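Local structure of glycosyl hydrolase family 88 (Pedobacter heparinus, 3WIW) at residues Y50-N55 against V65-P70; L43-A47 against F78-L82; W73-F77 against N375-Y380; K99-L103 against K135-K139. The protein is an unsaturated glucuronyl hydrolase with specificity for heparin, probably cleaving the unsaturated uronic acid from the end of sugar chains already cut by a lyase. All coordinates share one frame; numbering follows the deposited sequence. Where two conformers were deposited one is given.

How the contacts relate
Contact 3 lies deepest, beside the predicted catalytic and substrate residues; contact 2 is also buried, whereas contact 4 is partly buried and contact 1 on the surface. Helix 77-89 is used by contact 2, and Phe77 at its start by contact 3, with Thr81 touching Tyr379 between them. Contacts 1 and 3 are joined by the hydroxyl of Thr75, which bonds to Ala68 O and Asn55 ND2. Phe101, on the helix of contact 4, packs against Asn55 and Phe78. Chemistry follows place: backbone pairing in contact 1, aliphatic and aromatic packing in contact 2, an aromatic cluster with an amide-to-hydroxyl hydrogen bond in contact 3, and apolar packing round a tyrosine, lysine methylenes included, in contact 4.

Contact 1 of 4, residues Y50-N55 against V65-P70; sequences YTPGMN and VRLAPP
The antiparallel beta hairpin of strands 55-59 and 65-68 is closed at one end by Asn55 and Ala68, a hydrogen-bonded pair. Ala68 N donates to Asn55 O at 2.7 Å, lying in the carbonyl plane, and Asn55 N donates to Ala68 O at 3.0 Å from above that carbonyl's plane, 51° out of it. Just before the strand, a type II turn from Thr51 to Met54 reverses the chain. Gly53 suits its third position, because a side chain at these backbone angles would be jammed against the preceding carbonyl oxygen. Gly53 O meets Pro69 CA at 3.4 Å in a CA-H...O contact. Larger, mostly apolar side chains fill the rest. Met54, bent at chi2, brings SD to 3.8 Å from Pro69 CB. The Tyr50 ring reaches across to the valine and leucine of the strand: OH lies 3.5 Å from Val65 CG2, and CD1 is 4.1 Å from Leu67 CD2. That hydroxyl has its polar partner in Gln353 O, so Val65 meets it by packing alone. Around the pair, Asn55 ND2 and Ala68 O both bond to Thr75 OG1, while the Asn55 side chain rests on Phe101 of helix 92-103 and Phe78 of helix 77-89.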
loop_
_atom_site.group_PDB
_atom_site.type_symbol
_atom_site.label_atom_id
_atom_site.label_comp_id
_atom_site.label_asym_id
_atom_site.label_seq_id
_atom_site.Cartn_x
_atom_site.Cartn_y
_atom_site.Cartn_z
ATOM N N TYR A 50 17.833 -13.397 2.438
ATOM C CA TYR A 50 16.563 -14.063 2.705
ATOM C C TYR A 50 16.279 -15.168 1.692
ATOM O O TYR A 50 16.916 -15.244 0.628
ATOM C CB TYR A 50 15.414 -13.021 2.784
ATOM C CG TYR A 50 15.743 -11.951 3.798
ATOM C CD1 TYR A 50 15.851 -12.275 5.139
ATOM C CD2 TYR A 50 16.011 -10.638 3.413
ATOM C CE1 TYR A 50 16.211 -11.335 6.079
ATOM C CE2 TYR A 50 16.386 -9.667 4.362
ATOM C CZ TYR A 50 16.482 -10.038 5.690
ATOM O OH TYR A 50 16.865 -9.120 6.643
ATOM N N THR A 51 15.342 -16.036 2.041
ATOM C CA THR A 51 14.994 -17.193 1.223
ATOM C C THR A 51 13.616 -16.987 0.589
ATOM O O THR A 51 12.647 -16.647 1.282
ATOM C CB THR A 51 14.940 -18.441 2.105
ATOM O OG1 THR A 51 16.195 -18.606 2.785
ATOM C CG2 THR A 51 14.671 -19.676 1.256
ATOM N N PRO A 52 13.512 -17.217 -0.735
ATOM C CA PRO A 52 12.199 -17.092 -1.385
ATOM C C PRO A 52 11.147 -17.931 -0.659
ATOM O O PRO A 52 11.401 -19.080 -0.267
ATOM C CB PRO A 52 12.457 -17.600 -2.814
ATOM C CG PRO A 52 13.912 -17.235 -3.036
ATOM C CD PRO A 52 14.598 -17.485 -1.705
ATOM N N GLY A 53 9.984 -17.321 -0.435
ATOM C CA GLY A 53 8.904 -17.964 0.299
ATOM C C GLY A 53 8.891 -17.639 1.789
ATOM O O GLY A 53 7.956 -18.020 2.500
ATOM N N MET A 54 9.935 -16.955 2.264
ATOM C CA MET A 54 10.018 -16.499 3.646
ATOM C C MET A 54 10.518 -15.058 3.608
ATOM O O MET A 54 11.668 -14.764 3.905
ATOM C CB MET A 54 10.959 -17.403 4.451
ATOM C CG MET A 54 10.404 -18.801 4.697
ATOM S SD MET A 54 8.915 -18.785 5.719
ATOM C CE MET A 54 9.599 -18.724 7.369
ATOM N N ASN A 55 9.630 -14.156 3.230
ATOM C CA ASN A 55 10.034 -12.799 2.907
ATOM C C ASN A 55 10.281 -11.936 4.129
ATOM O O ASN A 55 9.620 -12.096 5.152
ATOM C CB ASN A 55 8.974 -12.175 2.012
ATOM C CG ASN A 55 8.881 -12.891 0.697
ATOM O OD1 ASN A 55 9.841 -12.876 -0.077
ATOM N ND2 ASN A 55 7.782 -13.593 0.467
ATOM N N VAL A 65 14.856 -10.699 12.477
ATOM C CA VAL A 65 13.922 -10.345 11.416
ATOM C C VAL A 65 12.669 -11.215 11.472
ATOM O O VAL A 65 12.756 -12.451 11.540
ATOM C CB VAL A 65 14.579 -10.478 10.039
ATOM C CG1 VAL A 65 13.579 -10.134 8.950
ATOM C CG2 VAL A 65 15.794 -9.576 9.945
ATOM N N ARG A 66 11.508 -10.570 11.493
ATOM C CA ARG A 66 10.235 -11.274 11.343
ATOM C C ARG A 66 10.032 -11.571 9.874
ATOM O O ARG A 66 10.130 -10.674 9.037
ATOM C CB ARG A 66 9.076 -10.429 11.862
ATOM C CG ARG A 66 7.728 -11.075 11.658
ATOM C CD ARG A 66 6.621 -10.292 12.337
ATOM N NE ARG A 66 5.318 -10.876 12.032
ATOM C CZ ARG A 66 4.175 -10.474 12.570
ATOM N NH1 ARG A 66 3.040 -11.061 12.228
ATOM N NH2 ARG A 66 4.175 -9.502 13.467
ATOM N N LEU A 67 9.747 -12.834 9.566
ATOM C CA LEU A 67 9.572 -13.292 8.190
ATOM C C LEU A 67 8.096 -13.522 7.850
ATOM O O LEU A 67 7.284 -13.843 8.732
ATOM C CB LEU A 67 10.374 -14.588 7.940
ATOM C CG LEU A 67 11.873 -14.503 8.240
ATOM C CD1 LEU A 67 12.523 -15.861 8.142
ATOM C CD2 LEU A 67 12.526 -13.506 7.288
ATOM N N ALA A 68 7.767 -13.363 6.568
ATOM C CA ALA A 68 6.404 -13.471 6.063
ATOM C C ALA A 68 6.321 -14.667 5.109
ATOM O O ALA A 68 6.702 -14.570 3.942
ATOM C CB ALA A 68 6.024 -12.202 5.334
ATOM N N PRO A 69 5.819 -15.808 5.594
ATOM C CA PRO A 69 5.554 -16.950 4.704
ATOM C C PRO A 69 4.365 -16.643 3.758
ATOM O O PRO A 69 3.750 -15.578 3.841
ATOM C CB PRO A 69 5.214 -18.078 5.693
ATOM C CG PRO A 69 4.580 -17.354 6.842
ATOM C CD PRO A 69 5.351 -16.053 6.975
ATOM N N PRO A 70 4.018 -17.582 2.863
ATOM C CA PRO A 70 3.026 -17.237 1.831
ATOM C C PRO A 70 1.636 -16.878 2.349
ATOM O O PRO A 70 0.910 -16.173 1.661
ATOM C CB PRO A 70 2.999 -18.488 0.948
ATOM C CG PRO A 70 4.415 -19.052 1.091
ATOM C CD PRO A 70 4.721 -18.846 2.550
#

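Contact 2 of 4, residues L43-A47 against F78-L82; sequences LTRAA and FPGTL
Ala47 N, tied to Leu43 O at 2.9 Å by the regular bond of helix 30-49, meets the rim of the Phe78 ring: Phe78 CZ is 3.9 Å away, and the nitrogen lies in the ring plane. The phenyl group gets there because its CG stands opposite the backbone N (chi1 -179°), carrying the ring from helix 77-89 toward the neighbouring helix. Ala46 CB also packs against the ring, 3.6 Å from Phe78 CZ. Alanine suits both positions, since a methyl lets the large ring come close to the helix backbone. One turn earlier, Leu43 places CD2 3.7 Å from Thr81 CG2 and 4.1 Å from Phe78 CE1, and its CB lies 3.9 Å from Leu82 CD2. With an alanine in place of Phe78, Ala46 and Leu43 would probably border a gap and Phe101 would lose its edge-to-face partner. The segment axes approach to 11.0 Å with their directions 136° apart. Thr81 offers its methyl to Leu43 while its OG1 bonds to Phe77 O in its own helix. With Ala47 N and Thr81 OG1 bonded within their own helices, the contact is apolar and rests on shape and exclusion of water, as befits a buried interface.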
loop_
_atom_site.group_PDB
_atom_site.type_symbol
_atom_site.label_atom_id
_atom_site.label_comp_id
_atom_site.label_asym_id
_atom_site.label_seq_id
_atom_site.Cartn_x
_atom_site.Cartn_y
_atom_site.Cartn_z
ATOM N N LEU A 43 18.453 -3.881 -1.427
ATOM C CA LEU A 43 17.708 -4.945 -2.074
ATOM C C LEU A 43 18.633 -6.057 -2.535
ATOM O O LEU A 43 18.283 -7.234 -2.445
ATOM C CB LEU A 43 16.927 -4.397 -3.268
ATOM C CG LEU A 43 15.738 -3.517 -2.895
ATOM C CD1 LEU A 43 15.131 -2.903 -4.160
ATOM C CD2 LEU A 43 14.680 -4.285 -2.073
ATOM N N THR A 44 19.809 -5.695 -3.040
ATOM C CA THR A 44 20.777 -6.692 -3.480
ATOM C C THR A 44 21.174 -7.594 -2.311
ATOM O O THR A 44 21.162 -8.827 -2.426
ATOM C CB THR A 44 22.022 -6.026 -4.081
ATOM O OG1 THR A 44 21.627 -5.239 -5.207
ATOM C CG2 THR A 44 23.076 -7.053 -4.503
ATOM N N ARG A 45 21.487 -6.983 -1.174
ATOM C CA ARG A 45 21.872 -7.743 0.003
ATOM C C ARG A 45 20.686 -8.540 0.562
ATOM O O ARG A 45 20.854 -9.687 0.983
ATOM C CB ARG A 45 22.405 -6.802 1.087
ATOM C CG ARG A 45 23.657 -6.009 0.720
ATOM C CD ARG A 45 24.883 -6.874 0.574
ATOM N NE ARG A 45 25.210 -7.717 1.732
ATOM C CZ ARG A 45 25.880 -7.335 2.824
ATOM N NH1 ARG A 45 26.289 -6.081 2.999
ATOM N NH2 ARG A 45 26.132 -8.228 3.774
ATOM N N ALA A 46 19.498 -7.933 0.604
ATOM C CA ALA A 46 18.313 -8.642 1.088
ATOM C C ALA A 46 18.049 -9.913 0.275
ATOM O O ALA A 46 17.801 -10.990 0.836
ATOM C CB ALA A 46 17.104 -7.734 1.051
ATOM N N ALA A 47 18.103 -9.795 -1.048
ATOM C CA ALA A 47 17.786 -10.943 -1.907
ATOM C C ALA A 47 18.842 -12.058 -1.795
ATOM O O ALA A 47 18.548 -13.218 -2.037
ATOM C CB ALA A 47 17.611 -10.489 -3.342
ATOM N N PHE A 78 7.938 -7.658 -0.591
ATOM C CA PHE A 78 9.368 -7.748 -0.902
ATOM C C PHE A 78 9.637 -8.076 -2.388
ATOM O O PHE A 78 10.388 -7.344 -3.031
ATOM C CB PHE A 78 10.080 -8.706 0.027
ATOM C CG PHE A 78 11.547 -8.811 -0.242
ATOM C CD1 PHE A 78 12.390 -7.718 -0.025
ATOM C CD2 PHE A 78 12.090 -9.992 -0.712
ATOM C CE1 PHE A 78 13.747 -7.814 -0.271
ATOM C CE2 PHE A 78 13.446 -10.106 -0.963
ATOM C CZ PHE A 78 14.288 -9.016 -0.742
ATOM N N PRO A 79 8.987 -9.118 -2.964
ATOM C CA PRO A 79 9.224 -9.299 -4.405
ATOM C C PRO A 79 8.772 -8.076 -5.222
ATOM O O PRO A 79 9.439 -7.707 -6.183
ATOM C CB PRO A 79 8.436 -10.561 -4.765
ATOM C CG PRO A 79 7.604 -10.897 -3.567
ATOM C CD PRO A 79 8.234 -10.231 -2.365
ATOM N N GLY A 80 7.685 -7.423 -4.829
ATOM C CA GLY A 80 7.273 -6.205 -5.499
ATOM C C GLY A 80 8.329 -5.120 -5.443
ATOM O O GLY A 80 8.581 -4.421 -6.432
ATOM N N THR A 81 8.958 -4.975 -4.285
ATOM C CA THR A 81 10.011 -3.975 -4.090
ATOM C C THR A 81 11.214 -4.283 -4.979
ATOM O O THR A 81 11.835 -3.367 -5.551
ATOM C CB THR A 81 10.399 -3.877 -2.607
ATOM O OG1 THR A 81 9.195 -3.681 -1.856
ATOM C CG2 THR A 81 11.337 -2.700 -2.360
ATOM N N LEU A 82 11.521 -5.572 -5.136
ATOM C CA LEU A 82 12.569 -5.985 -6.061
ATOM C C LEU A 82 12.231 -5.587 -7.505
ATOM O O LEU A 82 13.095 -5.079 -8.228
ATOM C CB LEU A 82 12.819 -7.498 -5.956
ATOM C CG LEU A 82 13.518 -8.006 -4.683
ATOM C CD1 LEU A 82 13.468 -9.527 -4.638
ATOM C CD2 LEU A 82 14.967 -7.492 -4.613
#

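Contact 3 of 4, residues W73-F77 against N375-Y380; sequences WTTGF and NYADYY
Phe77 is turned so that three aromatic residues of helix 375-392 meet it in different ways. Over one face, almost on the ring normal, sits Tyr376 CB, 3.4 Å from the Phe77 centroid in a CH-pi contact. The rim of the same ring points at the face of Tyr379, an edge-to-face pair with planes 62° apart and Phe77 CD1 3.8 Å from Tyr379 CG. The next ring carbon, Phe77 CE1, lies 3.7 Å from Tyr380 CE2, the two rings meeting obliquely. With Asn375 these residues form a hole into which the phenylalanine fits as a knob; a flat, apolar group suits it well. Tyr376 has CG between its backbone N and carbonyl carbon (chi1 49°), which carries its ring toward Trp73, where Tyr376 CE2 is 3.6 Å from Trp73 CZ2. Beside the aromatics, Asn375 ND2 donates to Thr74 OG1 at 3.1 Å, nearly straight at 168° and in the amide plane. The amide also bonds to Pro56 O and the threonine to Asp72, which would hold both groups against turning, whereas Asn375 OD1 is buried without a partner. The nearest side-chain atoms of Trp73 and Asp116, the predicted nucleophile, are about 3 Å apart, as are those of Tyr376 and Arg246, predicted to bind substrate. Through Trp73 and Tyr376 the cluster reaches the probable active site of the alpha6/alpha6 barrel.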
loop_
_atom_site.group_PDB
_atom_site.type_symbol
_atom_site.label_atom_id
_atom_site.label_comp_id
_atom_site.label_asym_id
_atom_site.label_seq_id
_atom_site.Cartn_x
_atom_site.Cartn_y
_atom_site.Cartn_z
ATOM N N TRP A 73 -0.096 -11.626 5.077
ATOM C CA TRP A 73 -0.640 -10.607 4.181
ATOM C C TRP A 73 0.410 -9.687 3.554
ATOM O O TRP A 73 0.137 -9.035 2.531
ATOM C CB TRP A 73 -1.696 -9.764 4.887
ATOM C CG TRP A 73 -1.165 -8.669 5.797
ATOM C CD1 TRP A 73 -0.844 -8.783 7.117
ATOM C CD2 TRP A 73 -0.956 -7.291 5.447
ATOM N NE1 TRP A 73 -0.454 -7.546 7.621
ATOM C CE2 TRP A 73 -0.516 -6.617 6.611
ATOM C CE3 TRP A 73 -1.111 -6.560 4.261
ATOM C CZ2 TRP A 73 -0.214 -5.246 6.623
ATOM C CZ3 TRP A 73 -0.815 -5.203 4.267
ATOM C CH2 TRP A 73 -0.365 -4.556 5.445
ATOM N N THR A 74 1.597 -9.611 4.164
ATOM C CA THR A 74 2.638 -8.739 3.664
ATOM C C THR A 74 3.608 -9.470 2.749
ATOM O O THR A 74 4.560 -8.865 2.292
ATOM C CB THR A 74 3.491 -8.109 4.808
ATOM O OG1 THR A 74 4.380 -9.106 5.342
ATOM C CG2 THR A 74 2.614 -7.518 5.923
ATOM N N THR A 75 3.369 -10.753 2.456
ATOM C CA THR A 75 4.409 -11.558 1.837
ATOM C C THR A 75 4.766 -11.108 0.401
ATOM O O THR A 75 5.884 -11.337 -0.074
ATOM C CB THR A 75 4.023 -13.047 1.891
ATOM O OG1 THR A 75 5.186 -13.842 1.659
ATOM C CG2 THR A 75 2.946 -13.389 0.863
ATOM N N GLY A 76 3.819 -10.493 -0.298
ATOM C CA GLY A 76 4.055 -10.044 -1.659
ATOM C C GLY A 76 4.865 -8.773 -1.786
ATOM O O GLY A 76 5.335 -8.473 -2.895
ATOM N N PHE A 77 5.029 -7.997 -0.705
ATOM C CA PHE A 77 5.682 -6.699 -0.830
ATOM C C PHE A 77 7.158 -6.775 -1.213
ATOM O O PHE A 77 7.591 -6.031 -2.075
ATOM C CB PHE A 77 5.513 -5.859 0.438
ATOM C CG PHE A 77 4.093 -5.405 0.651
ATOM C CD1 PHE A 77 3.492 -4.508 -0.244
ATOM C CD2 PHE A 77 3.360 -5.865 1.739
ATOM C CE1 PHE A 77 2.193 -4.046 -0.046
ATOM C CE2 PHE A 77 2.047 -5.427 1.945
ATOM C CZ PHE A 77 1.452 -4.526 1.042
ATOM N N ASN A 375 8.122 -4.043 5.360
ATOM C CA ASN A 375 8.290 -4.293 3.941
ATOM C C ASN A 375 7.387 -3.437 3.040
ATOM O O ASN A 375 7.833 -2.960 1.987
ATOM C CB ASN A 375 8.198 -5.790 3.631
ATOM C CG ASN A 375 6.888 -6.452 4.090
ATOM O OD1 ASN A 375 5.891 -5.786 4.434
ATOM N ND2 ASN A 375 6.885 -7.788 4.086
ATOM N N TYR A 376 6.166 -3.138 3.474
ATOM C CA TYR A 376 5.300 -2.314 2.633
ATOM C C TYR A 376 5.675 -0.842 2.633
ATOM O O TYR A 376 5.409 -0.149 1.650
ATOM C CB TYR A 376 3.819 -2.498 2.934
ATOM C CG TYR A 376 3.412 -2.417 4.397
ATOM C CD1 TYR A 376 3.073 -1.195 4.992
ATOM C CD2 TYR A 376 3.315 -3.576 5.173
ATOM C CE1 TYR A 376 2.667 -1.129 6.315
ATOM C CE2 TYR A 376 2.894 -3.534 6.508
ATOM C CZ TYR A 376 2.571 -2.298 7.068
ATOM O OH TYR A 376 2.131 -2.204 8.372
ATOM N N ALA A 377 6.317 -0.349 3.698
ATOM C CA ALA A 377 6.853 1.022 3.642
ATOM C C ALA A 377 7.867 1.112 2.510
ATOM O O ALA A 377 7.851 2.060 1.720
ATOM C CB ALA A 377 7.480 1.417 4.941
ATOM N N ASP A 378 8.726 0.102 2.388
ATOM C CA ASP A 378 9.742 0.125 1.340
ATOM C C ASP A 378 9.104 0.045 -0.055
ATOM O O ASP A 378 9.555 0.752 -0.976
ATOM C CB ASP A 378 10.734 -1.032 1.492
ATOM C CG ASP A 378 11.594 -0.943 2.740
ATOM O OD1 ASP A 378 11.540 0.062 3.478
ATOM O OD2 ASP A 378 12.387 -1.882 2.965
ATOM N N TYR A 379 8.070 -0.788 -0.215
ATOM C CA TYR A 379 7.413 -0.966 -1.485
ATOM C C TYR A 379 6.814 0.355 -1.957
ATOM O O TYR A 379 7.084 0.808 -3.088
ATOM C CB TYR A 379 6.334 -2.021 -1.302
ATOM C CG TYR A 379 5.490 -2.231 -2.533
ATOM C CD1 TYR A 379 5.886 -3.117 -3.557
ATOM C CD2 TYR A 379 4.258 -1.560 -2.686
ATOM C CE1 TYR A 379 5.080 -3.328 -4.676
ATOM C CE2 TYR A 379 3.453 -1.763 -3.814
ATOM C CZ TYR A 379 3.872 -2.652 -4.796
ATOM O OH TYR A 379 3.108 -2.899 -5.901
ATOM N N TYR A 380 6.026 1.008 -1.099
ATOM C CA TYR A 380 5.379 2.257 -1.511
ATOM C C TYR A 380 6.368 3.412 -1.633
ATOM O O TYR A 380 6.172 4.303 -2.455
ATOM C CB TYR A 380 4.141 2.605 -0.650
ATOM C CG TYR A 380 3.034 1.603 -0.904
ATOM C CD1 TYR A 380 2.328 1.584 -2.119
ATOM C CD2 TYR A 380 2.756 0.611 0.036
ATOM C CE1 TYR A 380 1.339 0.629 -2.382
ATOM C CE2 TYR A 380 1.775 -0.352 -0.210
ATOM C CZ TYR A 380 1.075 -0.341 -1.429
ATOM O OH TYR A 380 0.153 -1.314 -1.660
#

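Contact 4 of 4, residues K99-L103 against K135-K139; sequences KRFTL and KIYLK
Lys99 extends its CG opposite the backbone N (chi1 176°), and Tyr137 turns its CG away from its own carbonyl carbon (chi1 -59°), so that the phenol end runs across the base of the lysine chain. Tyr137 OH lies 3.2 Å from Lys99 CG and 3.4 Å from Lys99 CB. It meets methylenes here, while the charged end of the lysine continues outward, as suits an exposed residue with a long aliphatic stem. One rim carbon of the ring serves two further residues: Tyr137 CE1 is 3.7 Å from Leu103 CD2 and 3.8 Å from Thr102 CG2. Each side chain crosses the tyrosine at roughly a right angle. Thr102 suits this buried place because its methyl packs against the ring obliquely while OG1 is bonded to Ala98 O in its own helix and is also hydrogen-bonded to Trp83 NE1. Ile136 adds apolar contacts with Lys99 and Leu103 farther out, though with two conformers modelled these are less certain. A serine in place of Tyr137 would probably leave Leu103 CD2 and Thr102 CG2 without their apolar partner and open a gap next to Trp83. The ring rests on Ala128 and Thr132 of helix 117-132. The contact therefore ties the end of helix 92-103 to the short 3-10 turn leading into helix 138-150, consistent with neighbouring outer helices of an alpha6/alpha6 barrel, away from the annotated sites.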
loop_
_atom_site.group_PDB
_atom_site.type_symbol
_atom_site.label_atom_id
_atom_site.label_comp_id
_atom_site.label_asym_id
_atom_site.label_seq_id
_atom_site.Cartn_x
_atom_site.Cartn_y
_atom_site.Cartn_z
ATOM N N LYS A 99 12.150 -12.367 -9.855
ATOM C CA LYS A 99 11.534 -13.585 -10.388
ATOM C C LYS A 99 11.549 -14.705 -9.321
ATOM O O LYS A 99 10.517 -15.323 -9.047
ATOM C CB LYS A 99 12.270 -14.018 -11.645
ATOM C CG LYS A 99 11.781 -15.327 -12.220
ATOM C CD LYS A 99 12.503 -15.678 -13.508
ATOM C CE LYS A 99 11.927 -16.949 -14.069
ATOM N NZ LYS A 99 12.623 -17.399 -15.300
ATOM N N ARG A 100 12.716 -14.953 -8.725
ATOM C CA ARG A 100 12.867 -16.005 -7.709
ATOM C C ARG A 100 11.906 -15.802 -6.531
ATOM O O ARG A 100 11.212 -16.731 -6.092
ATOM C CB ARG A 100 14.293 -15.987 -7.120
ATOM C CG ARG A 100 15.366 -16.718 -7.865
ATOM C CD ARG A 100 16.397 -17.256 -6.853
ATOM N NE ARG A 100 16.941 -16.239 -5.953
ATOM C CZ ARG A 100 17.324 -16.473 -4.700
ATOM N NH1 ARG A 100 17.822 -15.494 -3.964
ATOM N NH2 ARG A 100 17.205 -17.684 -4.176
ATOM N N PHE A 101 11.883 -14.585 -5.999
ATOM C CA PHE A 101 11.040 -14.294 -4.834
ATOM C C PHE A 101 9.543 -14.244 -5.194
ATOM O O PHE A 101 8.691 -14.500 -4.348
ATOM C CB PHE A 101 11.529 -13.017 -4.128
ATOM C CG PHE A 101 12.755 -13.239 -3.273
ATOM C CD1 PHE A 101 14.030 -13.181 -3.819
ATOM C CD2 PHE A 101 12.624 -13.538 -1.923
ATOM C CE1 PHE A 101 15.161 -13.414 -3.022
ATOM C CE2 PHE A 101 13.749 -13.751 -1.116
ATOM C CZ PHE A 101 15.012 -13.691 -1.670
ATOM N N THR A 102 9.224 -13.913 -6.442
ATOM C CA THR A 102 7.836 -13.950 -6.903
ATOM C C THR A 102 7.310 -15.382 -7.030
ATOM O O THR A 102 6.255 -15.722 -6.492
ATOM C CB THR A 102 7.659 -13.178 -8.236
ATOM O OG1 THR A 102 7.971 -11.802 -8.009
ATOM C CG2 THR A 102 6.231 -13.253 -8.737
ATOM N N LEU A 103 8.070 -16.234 -7.713
ATOM C CA LEU A 103 7.559 -17.569 -8.056
ATOM C C LEU A 103 7.398 -18.453 -6.827
ATOM O O LEU A 103 6.660 -19.440 -6.862
ATOM C CB LEU A 103 8.424 -18.272 -9.111
ATOM C CG LEU A 103 8.396 -17.609 -10.487
ATOM C CD1 LEU A 103 9.443 -18.247 -11.431
ATOM C CD2 LEU A 103 6.990 -17.687 -11.123
ATOM N N LYS A 135 4.421 -15.188 -19.574
ATOM C CA LYS A 135 3.195 -15.914 -19.303
ATOM C C LYS A 135 3.259 -16.803 -18.056
ATOM O O LYS A 135 2.218 -17.187 -17.525
ATOM C CB LYS A 135 2.769 -16.706 -20.545
ATOM C CG LYS A 135 2.372 -15.808 -21.726
ATOM C CD LYS A 135 1.188 -14.885 -21.381
ATOM C CE LYS A 135 0.685 -14.131 -22.622
ATOM N NZ LYS A 135 1.624 -13.033 -23.013
ATOM N N ILE A 136 4.457 -17.099 -17.554
ATOM C CA ILE A 136 4.535 -17.871 -16.316
ATOM C C ILE A 136 3.774 -17.184 -15.174
ATOM O O ILE A 136 3.297 -17.847 -14.251
ATOM C CB ILE A 136 5.983 -18.189 -15.885
ATOM C CG1 ILE A 136 6.757 -16.912 -15.549
ATOM C CG2 ILE A 136 6.695 -19.012 -16.956
ATOM C CD1 ILE A 136 8.201 -17.178 -15.160
ATOM N N TYR A 137 3.631 -15.860 -15.237
ATOM C CA TYR A 137 2.961 -15.135 -14.162
ATOM C C TYR A 137 1.443 -15.071 -14.307
ATOM O O TYR A 137 0.749 -14.672 -13.369
ATOM C CB TYR A 137 3.526 -13.719 -14.061
ATOM C CG TYR A 137 5.023 -13.687 -13.785
ATOM C CD1 TYR A 137 5.543 -14.179 -12.576
ATOM C CD2 TYR A 137 5.929 -13.162 -14.728
ATOM C CE1 TYR A 137 6.924 -14.180 -12.329
ATOM C CE2 TYR A 137 7.310 -13.151 -14.484
ATOM C CZ TYR A 137 7.798 -13.650 -13.276
ATOM O OH TYR A 137 9.142 -13.632 -12.999
ATOM N N LEU A 138 0.907 -15.467 -15.458
ATOM C CA LEU A 138 -0.463 -15.115 -15.784
ATOM C C LEU A 138 -1.524 -16.006 -15.129
ATOM O O LEU A 138 -2.504 -15.493 -14.573
ATOM C CB LEU A 138 -0.645 -15.055 -17.299
ATOM C CG LEU A 138 -1.952 -14.397 -17.751
ATOM C CD1 LEU A 138 -2.025 -12.957 -17.270
ATOM C CD2 LEU A 138 -2.071 -14.464 -19.255
ATOM N N LYS A 139 -1.367 -17.326 -15.194
ATOM C CA LYS A 139 -2.389 -18.184 -14.606
ATOM C C LYS A 139 -2.577 -17.970 -13.084
ATOM O O LYS A 139 -3.713 -17.930 -12.614
ATOM C CB LYS A 139 -2.179 -19.668 -14.955
ATOM C CG LYS A 139 -3.377 -20.557 -14.603
ATOM C CD LYS A 139 -4.624 -20.128 -15.378
ATOM C CE LYS A 139 -5.812 -21.047 -15.151
ATOM N NZ LYS A 139 -6.922 -20.715 -16.088
#